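Ribosome-associated protein Y (PSrp-1) (Clostridium acetobutylicum, PDB 3KA5) is the C-terminal dimerization domain of a long-form hibernation promoting factor, which probably pairs active 70S ribosomes into translationally inactive 100S dimers in stationary phase. Local coordinates at residues F30-G35 against E39-Y44; V43-R46 against N50-L53. All coordinates share one frame; numbering follows the deposited sequence.

Contact 1 of 2, residues F30-G35 against E39-Y44; sequences FVFQNG and EVNVVY
Phe32 and Asn41 face each other as a hydrogen-bonded antiparallel pair: Phe32 N reaches Asn41 O at 3.0 Å, and Asn41 N returns to Phe32 O at 2.8 Å. A second such pair, Phe30 with Val43, continues the ladder; toward the turn Asn34 N also bonds to Glu39 O.

The side chain of Phe32 can be followed outward. CB starts on the face that also carries Phe30, Asn41 and Val43, and chi1 of 71° sets CG between the backbone N and the carbonyl carbon, which swings the ring across to the partner strand. Phe32 CD2 then lies 3.5 Å from Asn41 O. Further out, Phe32 CE2 meets both Asn41 CB and, at 3.7 Å, Val43 CG1, while CZ at the tip still touches Asn41 CB. The amide plane of Asn41 stands nearly perpendicular to the ring. A flat, apolar group suits this place, because its outer carbons can rest against a methyl and a methylene while Ala18 of helix 15-25 packs on it too. Phe30, whose CB touches Val43 CG2, sends its ring away from strand 39-44 to Met22 and Leu25 of that helix.

On the other face, the branched side chains of Val31, Val40 and Val42 favour extended backbone and give this face, which they share with Gln33, an apolar patch; Val31 CG1 meets Val40 CG1 at 3.7 Å. Val31 and Val42 also pack on Val42 and Val31 of the second subunit. At the turn end, Asn34 OD1 accepts a hydrogen bond from Asp36 N. This is a beta hairpin with one face against a helix and the other at a dimer interface.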
ATOM      1  N   PHE B  30       2.068   3.379  -4.554  1.00  9.78           N
ATOM      2  CA  PHE B  30       1.517   2.572  -5.643  1.00  8.41           C
ATOM      3  C   PHE B  30       1.482   1.106  -5.223  1.00 11.95           C
ATOM      4  O   PHE B  30       2.506   0.534  -4.844  1.00  9.86           O
ATOM      5  CB  PHE B  30       2.414   2.780  -6.880  1.00  5.77           C
ATOM      6  CG  PHE B  30       1.874   2.189  -8.157  1.00  9.35           C
ATOM      7  CD1 PHE B  30       0.852   2.821  -8.862  1.00 14.68           C
ATOM      8  CD2 PHE B  30       2.433   1.033  -8.685  1.00 11.79           C
ATOM      9  CE1 PHE B  30       0.411   2.310 -10.083  1.00 16.12           C
ATOM     10  CE2 PHE B  30       1.998   0.518  -9.897  1.00 13.50           C
ATOM     11  CZ  PHE B  30       0.988   1.155 -10.597  1.00 11.55           C
ATOM     12  N   VAL B  31       0.293   0.508  -5.268  1.00  8.85           N
ATOM     13  CA  VAL B  31       0.109  -0.889  -4.889  1.00  7.19           C
ATOM     14  C   VAL B  31       0.237  -1.753  -6.135  1.00 12.26           C
ATOM     15  O   VAL B  31      -0.354  -1.444  -7.169  1.00 10.19           O
ATOM     16  CB  VAL B  31      -1.297  -1.115  -4.277  1.00  9.39           C
ATOM     17  CG1 VAL B  31      -1.438  -2.552  -3.804  1.00 11.98           C
ATOM     18  CG2 VAL B  31      -1.524  -0.137  -3.131  1.00  9.68           C
ATOM     19  N   PHE B  32       1.000  -2.835  -6.048  1.00  9.57           N
ATOM     20  CA  PHE B  32       1.171  -3.699  -7.207  1.00 13.83           C
ATOM     21  C   PHE B  32       1.494  -5.137  -6.832  1.00 14.81           C
ATOM     22  O   PHE B  32       1.909  -5.428  -5.709  1.00 17.27           O
ATOM     23  CB  PHE B  32       2.283  -3.151  -8.111  1.00 12.15           C
ATOM     24  CG  PHE B  32       3.672  -3.305  -7.538  1.00 13.45           C
ATOM     25  CD1 PHE B  32       4.565  -4.212  -8.089  1.00 12.28           C
ATOM     26  CD2 PHE B  32       4.085  -2.536  -6.450  1.00 10.22           C
ATOM     27  CE1 PHE B  32       5.853  -4.361  -7.567  1.00 17.95           C
ATOM     28  CE2 PHE B  32       5.371  -2.676  -5.920  1.00 13.95           C
ATOM     29  CZ  PHE B  32       6.256  -3.590  -6.481  1.00 11.15           C
ATOM     30  N   GLN B  33       1.290  -6.033  -7.787  1.00  9.64           N
ATOM     31  CA  GLN B  33       1.588  -7.444  -7.596  1.00 15.03           C
ATOM     32  C   GLN B  33       3.033  -7.590  -8.054  1.00 17.69           C
ATOM     33  O   GLN B  33       3.322  -7.404  -9.232  1.00 15.87           O
ATOM     34  CB  GLN B  33       0.670  -8.289  -8.482  1.00 18.73           C
ATOM     35  CG  GLN B  33       0.994  -9.768  -8.508  1.00 32.14           C
ATOM     36  CD  GLN B  33       0.463 -10.500  -7.300  1.00 40.51           C
ATOM     37  OE1 GLN B  33       0.853 -10.219  -6.168  1.00 45.64           O
ATOM     38  NE2 GLN B  33      -0.438 -11.447  -7.534  1.00 44.62           N
ATOM     39  N   ASN B  34       3.939  -7.890  -7.128  1.00 16.57           N
ATOM     40  CA  ASN B  34       5.350  -8.041  -7.470  1.00 16.52           C
ATOM     41  C   ASN B  34       5.534  -9.338  -8.249  1.00 20.49           C
ATOM     42  O   ASN B  34       5.253 -10.418  -7.734  1.00 19.54           O
ATOM     43  CB  ASN B  34       6.204  -8.079  -6.197  1.00 20.74           C
ATOM     44  CG  ASN B  34       7.688  -7.967  -6.488  1.00 23.67           C
ATOM     45  OD1 ASN B  34       8.193  -8.588  -7.418  1.00 29.46           O
ATOM     46  ND2 ASN B  34       8.396  -7.177  -5.688  1.00 23.73           N
ATOM     47  N   GLY B  35       6.005  -9.226  -9.487  1.00 18.60           N
ATOM     48  CA  GLY B  35       6.199 -10.405 -10.311  1.00 22.33           C
ATOM     49  C   GLY B  35       7.346 -11.299  -9.878  1.00 25.33           C
ATOM     50  O   GLY B  35       7.465 -12.428 -10.350  1.00 32.59           O
ATOM     51  N   GLU B  39       3.695 -11.613  -4.776  1.00 25.98           N
ATOM     52  CA  GLU B  39       2.964 -11.036  -3.653  0.50 20.89           C
ATOM     53  C   GLU B  39       2.715  -9.548  -3.859  1.00 22.91           C
ATOM     54  O   GLU B  39       3.433  -8.883  -4.605  1.00 18.44           O
ATOM     55  CB  GLU B  39       3.736 -11.251  -2.347  0.50 22.56           C
ATOM     56  CG  GLU B  39       4.062 -12.711  -2.056  0.50 28.38           C
ATOM     57  CD  GLU B  39       4.914 -12.883  -0.815  0.50 35.37           C
ATOM     58  OE1 GLU B  39       5.584 -11.906  -0.418  0.50 37.08           O
ATOM     59  OE2 GLU B  39       4.927 -13.996  -0.242  0.50 38.89           O
ATOM     60  N   VAL B  40       1.683  -9.036  -3.198  1.00 20.36           N
ATOM     61  CA  VAL B  40       1.353  -7.625  -3.298  1.00 18.02           C
ATOM     62  C   VAL B  40       2.370  -6.832  -2.490  1.00 20.26           C
ATOM     63  O   VAL B  40       2.703  -7.188  -1.357  1.00 21.16           O
ATOM     64  CB  VAL B  40      -0.055  -7.333  -2.749  1.00 18.38           C
ATOM     65  CG1 VAL B  40      -0.272  -5.838  -2.646  1.00 18.63           C
ATOM     66  CG2 VAL B  40      -1.103  -7.945  -3.660  1.00 24.54           C
ATOM     67  N   ASN B  41       2.866  -5.763  -3.095  1.00 13.05           N
ATOM     68  CA  ASN B  41       3.841  -4.878  -2.471  1.00 12.12           C
ATOM     69  C   ASN B  41       3.346  -3.451  -2.675  1.00 12.66           C
ATOM     70  O   ASN B  41       2.427  -3.209  -3.462  1.00 14.53           O
ATOM     71  CB  ASN B  41       5.205  -5.000  -3.151  1.00 11.44           C
ATOM     72  CG  ASN B  41       5.945  -6.283  -2.801  1.00 18.42           C
ATOM     73  OD1 ASN B  41       5.445  -7.151  -2.079  1.00 20.54           O
ATOM     74  ND2 ASN B  41       7.157  -6.402  -3.319  1.00 13.51           N
ATOM     75  N   VAL B  42       3.970  -2.508  -1.983  1.00  9.00           N
ATOM     76  CA  VAL B  42       3.609  -1.106  -2.112  1.00  9.67           C
ATOM     77  C   VAL B  42       4.877  -0.260  -2.174  1.00 14.31           C
ATOM     78  O   VAL B  42       5.730  -0.352  -1.292  1.00 13.86           O
ATOM     79  CB  VAL B  42       2.764  -0.631  -0.906  1.00  6.31           C
ATOM     80  CG1 VAL B  42       2.343   0.823  -1.100  1.00 12.54           C
ATOM     81  CG2 VAL B  42       1.530  -1.525  -0.749  1.00  7.68           C
ATOM     82  N   VAL B  43       5.022   0.534  -3.231  1.00 10.89           N
ATOM     83  CA  VAL B  43       6.177   1.410  -3.334  1.00 12.17           C
ATOM     84  C   VAL B  43       5.673   2.799  -2.998  1.00 11.41           C
ATOM     85  O   VAL B  43       4.490   3.099  -3.173  1.00 11.78           O
ATOM     86  CB  VAL B  43       6.826   1.413  -4.753  1.00 17.23           C
ATOM     87  CG1 VAL B  43       7.606   0.132  -4.970  1.00 15.26           C
ATOM     88  CG2 VAL B  43       5.767   1.563  -5.828  1.00 10.28           C
ATOM     89  N   TYR B  44       6.559   3.642  -2.489  1.00  9.66           N
ATOM     90  CA  TYR B  44       6.179   4.995  -2.122  1.00 11.94           C
ATOM     91  C   TYR B  44       7.399   5.897  -2.155  1.00 12.02           C
ATOM     92  O   TYR B  44       8.534   5.421  -2.163  1.00 13.50           O
ATOM     93  CB  TYR B  44       5.540   4.998  -0.725  1.00 13.86           C
ATOM     94  CG  TYR B  44       6.486   4.581   0.382  1.00 14.87           C
ATOM     95  CD1 TYR B  44       7.198   5.531   1.112  1.00 27.72           C
ATOM     96  CD2 TYR B  44       6.694   3.235   0.674  1.00 12.14           C
ATOM     97  CE1 TYR B  44       8.097   5.151   2.112  1.00 21.28           C
ATOM     98  CE2 TYR B  44       7.597   2.844   1.671  1.00 16.42           C
ATOM     99  CZ  TYR B  44       8.291   3.807   2.381  1.00 28.70           C
ATOM    100  OH  TYR B  44       9.187   3.426   3.362  1.00 26.57           O
TER

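Contact 2 of 2, residues V43-R46 against N50-L53; sequences VYKR and NYGL
An antiparallel strand pairing, set near the turn of the hairpin formed by strands 39-45 and 51-55, joins Val43-Arg46 to Asn50-Leu53. At its centre is the hydrogen-bonded pair Tyr44 and Gly52: Tyr44 N bonds to Gly52 O at 2.9 Å and Gly52 N to Tyr44 O at 2.8 Å. Toward the turn, Arg46 N makes a weak bond of 3.4 Å to Asn50 O.

Glycine suits position 52 because its bare CA lets the Tyr44 ring settle directly on the backbone. With chi1 at 64° the ring folds across to the neighbouring strand, and Gly52 CA sits over one face, 3.9 Å from the Tyr44 ring centroid, in a CH-pi contact. Tyr44 OH reaches a water at 2.9 Å, which also accepts a weak bond from Leu53 N.

On the opposite face of the sheet, Val43 CG1 and Leu53 CD1 press together at 3.4 Å, tight for two methyls. The long aliphatic part of Lys45 runs obliquely past Tyr51, with Lys45 CG 4.0 Å from Tyr51 CE1. Near the turn, Asp48 holds both Arg46 NH2, in a salt bridge, and Asn50 ND2.

Tyr51 packs on Val19 and Met22 of helix 15-25, Leu53 on Phe32 of strand 29-34, and residues 51-53 pair in parallel with a strand of the second subunit, carrying the sheet across the interface.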
ATOM      1  N   VAL B  43       5.022   0.534  -3.231  1.00 10.89           N
ATOM      2  CA  VAL B  43       6.177   1.410  -3.334  1.00 12.17           C
ATOM      3  C   VAL B  43       5.673   2.799  -2.998  1.00 11.41           C
ATOM      4  O   VAL B  43       4.490   3.099  -3.173  1.00 11.78           O
ATOM      5  CB  VAL B  43       6.826   1.413  -4.753  1.00 17.23           C
ATOM      6  CG1 VAL B  43       7.606   0.132  -4.970  1.00 15.26           C
ATOM      7  CG2 VAL B  43       5.767   1.563  -5.828  1.00 10.28           C
ATOM      8  N   TYR B  44       6.559   3.642  -2.489  1.00  9.66           N
ATOM      9  CA  TYR B  44       6.179   4.995  -2.122  1.00 11.94           C
ATOM     10  C   TYR B  44       7.399   5.897  -2.155  1.00 12.02           C
ATOM     11  O   TYR B  44       8.534   5.421  -2.163  1.00 13.50           O
ATOM     12  CB  TYR B  44       5.540   4.998  -0.725  1.00 13.86           C
ATOM     13  CG  TYR B  44       6.486   4.581   0.382  1.00 14.87           C
ATOM     14  CD1 TYR B  44       7.198   5.531   1.112  1.00 27.72           C
ATOM     15  CD2 TYR B  44       6.694   3.235   0.674  1.00 12.14           C
ATOM     16  CE1 TYR B  44       8.097   5.151   2.112  1.00 21.28           C
ATOM     17  CE2 TYR B  44       7.597   2.844   1.671  1.00 16.42           C
ATOM     18  CZ  TYR B  44       8.291   3.807   2.381  1.00 28.70           C
ATOM     19  OH  TYR B  44       9.187   3.426   3.362  1.00 26.57           O
ATOM     20  N   LYS B  45       7.162   7.200  -2.196  1.00 16.21           N
ATOM     21  CA  LYS B  45       8.250   8.162  -2.225  1.00 17.68           C
ATOM     22  C   LYS B  45       8.446   8.695  -0.813  1.00 19.65           C
ATOM     23  O   LYS B  45       7.492   9.122  -0.170  1.00 24.03           O
ATOM     24  CB  LYS B  45       7.914   9.309  -3.181  1.00 27.68           C
ATOM     25  CG  LYS B  45       9.095  10.209  -3.498  1.00 27.49           C
ATOM     26  CD  LYS B  45       8.830  11.057  -4.730  1.00 37.35           C
ATOM     27  CE  LYS B  45      10.104  11.736  -5.191  1.00 40.80           C
ATOM     28  NZ  LYS B  45       9.904  12.476  -6.468  1.00 42.65           N
ATOM     29  N   ARG B  46       9.681   8.647  -0.328  1.00 27.53           N
ATOM     30  CA  ARG B  46       9.987   9.128   1.012  1.00 38.92           C
ATOM     31  C   ARG B  46      10.814  10.410   0.986  1.00 42.90           C
ATOM     32  O   ARG B  46      11.713  10.559   0.158  1.00 42.24           O
ATOM     33  CB  ARG B  46      10.723   8.040   1.805  1.00 38.02           C
ATOM     34  CG  ARG B  46      11.596   7.127   0.957  1.00 34.03           C
ATOM     35  CD  ARG B  46      12.247   6.020   1.786  1.00 38.56           C
ATOM     36  NE  ARG B  46      13.504   6.443   2.401  1.00 41.27           N
ATOM     37  CZ  ARG B  46      14.238   5.683   3.211  1.00 42.27           C
ATOM     38  NH1 ARG B  46      13.845   4.453   3.517  1.00 29.93           N
ATOM     39  NH2 ARG B  46      15.369   6.152   3.713  1.00 39.01           N
ATOM     40  N   ASN B  50      15.003   8.901  -1.886  1.00 42.74           N
ATOM     41  CA  ASN B  50      14.865   7.506  -2.267  1.00 28.11           C
ATOM     42  C   ASN B  50      13.406   7.067  -2.305  1.00 17.71           C
ATOM     43  O   ASN B  50      12.492   7.834  -2.005  1.00 23.68           O
ATOM     44  CB  ASN B  50      15.637   6.605  -1.297  1.00 35.27           C
ATOM     45  CG  ASN B  50      17.142   6.784  -1.396  1.00 38.75           C
ATOM     46  OD1 ASN B  50      17.737   6.594  -2.459  1.00 36.14           O
ATOM     47  ND2 ASN B  50      17.766   7.144  -0.282  1.00 40.54           N
ATOM     48  N   TYR B  51      13.206   5.816  -2.685  1.00 19.36           N
ATOM     49  CA  TYR B  51      11.877   5.235  -2.764  1.00 19.08           C
ATOM     50  C   TYR B  51      11.845   4.081  -1.784  1.00 20.21           C
ATOM     51  O   TYR B  51      12.878   3.476  -1.502  1.00 19.32           O
ATOM     52  CB  TYR B  51      11.617   4.713  -4.180  1.00 17.05           C
ATOM     53  CG  TYR B  51      11.493   5.799  -5.223  1.00 15.04           C
ATOM     54  CD1 TYR B  51      10.332   6.561  -5.328  1.00 16.99           C
ATOM     55  CD2 TYR B  51      12.548   6.085  -6.089  1.00 18.87           C
ATOM     56  CE1 TYR B  51      10.222   7.581  -6.272  1.00 18.02           C
ATOM     57  CE2 TYR B  51      12.448   7.104  -7.035  1.00 19.43           C
ATOM     58  CZ  TYR B  51      11.283   7.846  -7.119  1.00 14.78           C
ATOM     59  OH  TYR B  51      11.175   8.860  -8.045  1.00 19.74           O
ATOM     60  N   GLY B  52      10.661   3.785  -1.261  1.00 12.53           N
ATOM     61  CA  GLY B  52      10.531   2.682  -0.336  1.00 15.41           C
ATOM     62  C   GLY B  52       9.659   1.601  -0.941  1.00 17.60           C
ATOM     63  O   GLY B  52       8.791   1.877  -1.771  1.00 15.81           O
ATOM     64  N   LEU B  53       9.905   0.366  -0.522  1.00 12.73           N
ATOM     65  CA  LEU B  53       9.155  -0.788  -0.984  1.00 13.29           C
ATOM     66  C   LEU B  53       8.695  -1.541   0.256  1.00 13.89           C
ATOM     67  O   LEU B  53       9.514  -1.970   1.058  1.00 19.20           O
ATOM     68  CB  LEU B  53      10.048  -1.699  -1.825  1.00 15.21           C
ATOM     69  CG  LEU B  53       9.422  -3.014  -2.289  1.00 21.76           C
ATOM     70  CD1 LEU B  53       8.379  -2.745  -3.353  1.00 31.37           C
ATOM     71  CD2 LEU B  53      10.504  -3.919  -2.843  1.00 31.74           C
TER
HETATM   72  O   HOH W   1      10.321   0.883   2.733  1.00 42.58           O

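From the N terminus, the chain passes through strand 2-6 and helix 15-25 before reaching either contact. Contact 1 then closes the short loop between strands 29-34 and 39-45, and contact 2 closes the next one, between strands 39-45 and 51-55. The two loops follow one another along the chain, neither enclosing nor crossing the other, and meet at Val43 and Tyr44. Strand 39-45 is therefore the middle strand of a three-stranded antiparallel meander. Leu53 CD1 ties the contacts together, lying 3.9 Å from Phe32 CZ on the side facing helix 15-25. Both contacts also touch the second subunit, contact 1 through valine packing and contact 2 by beta pairing.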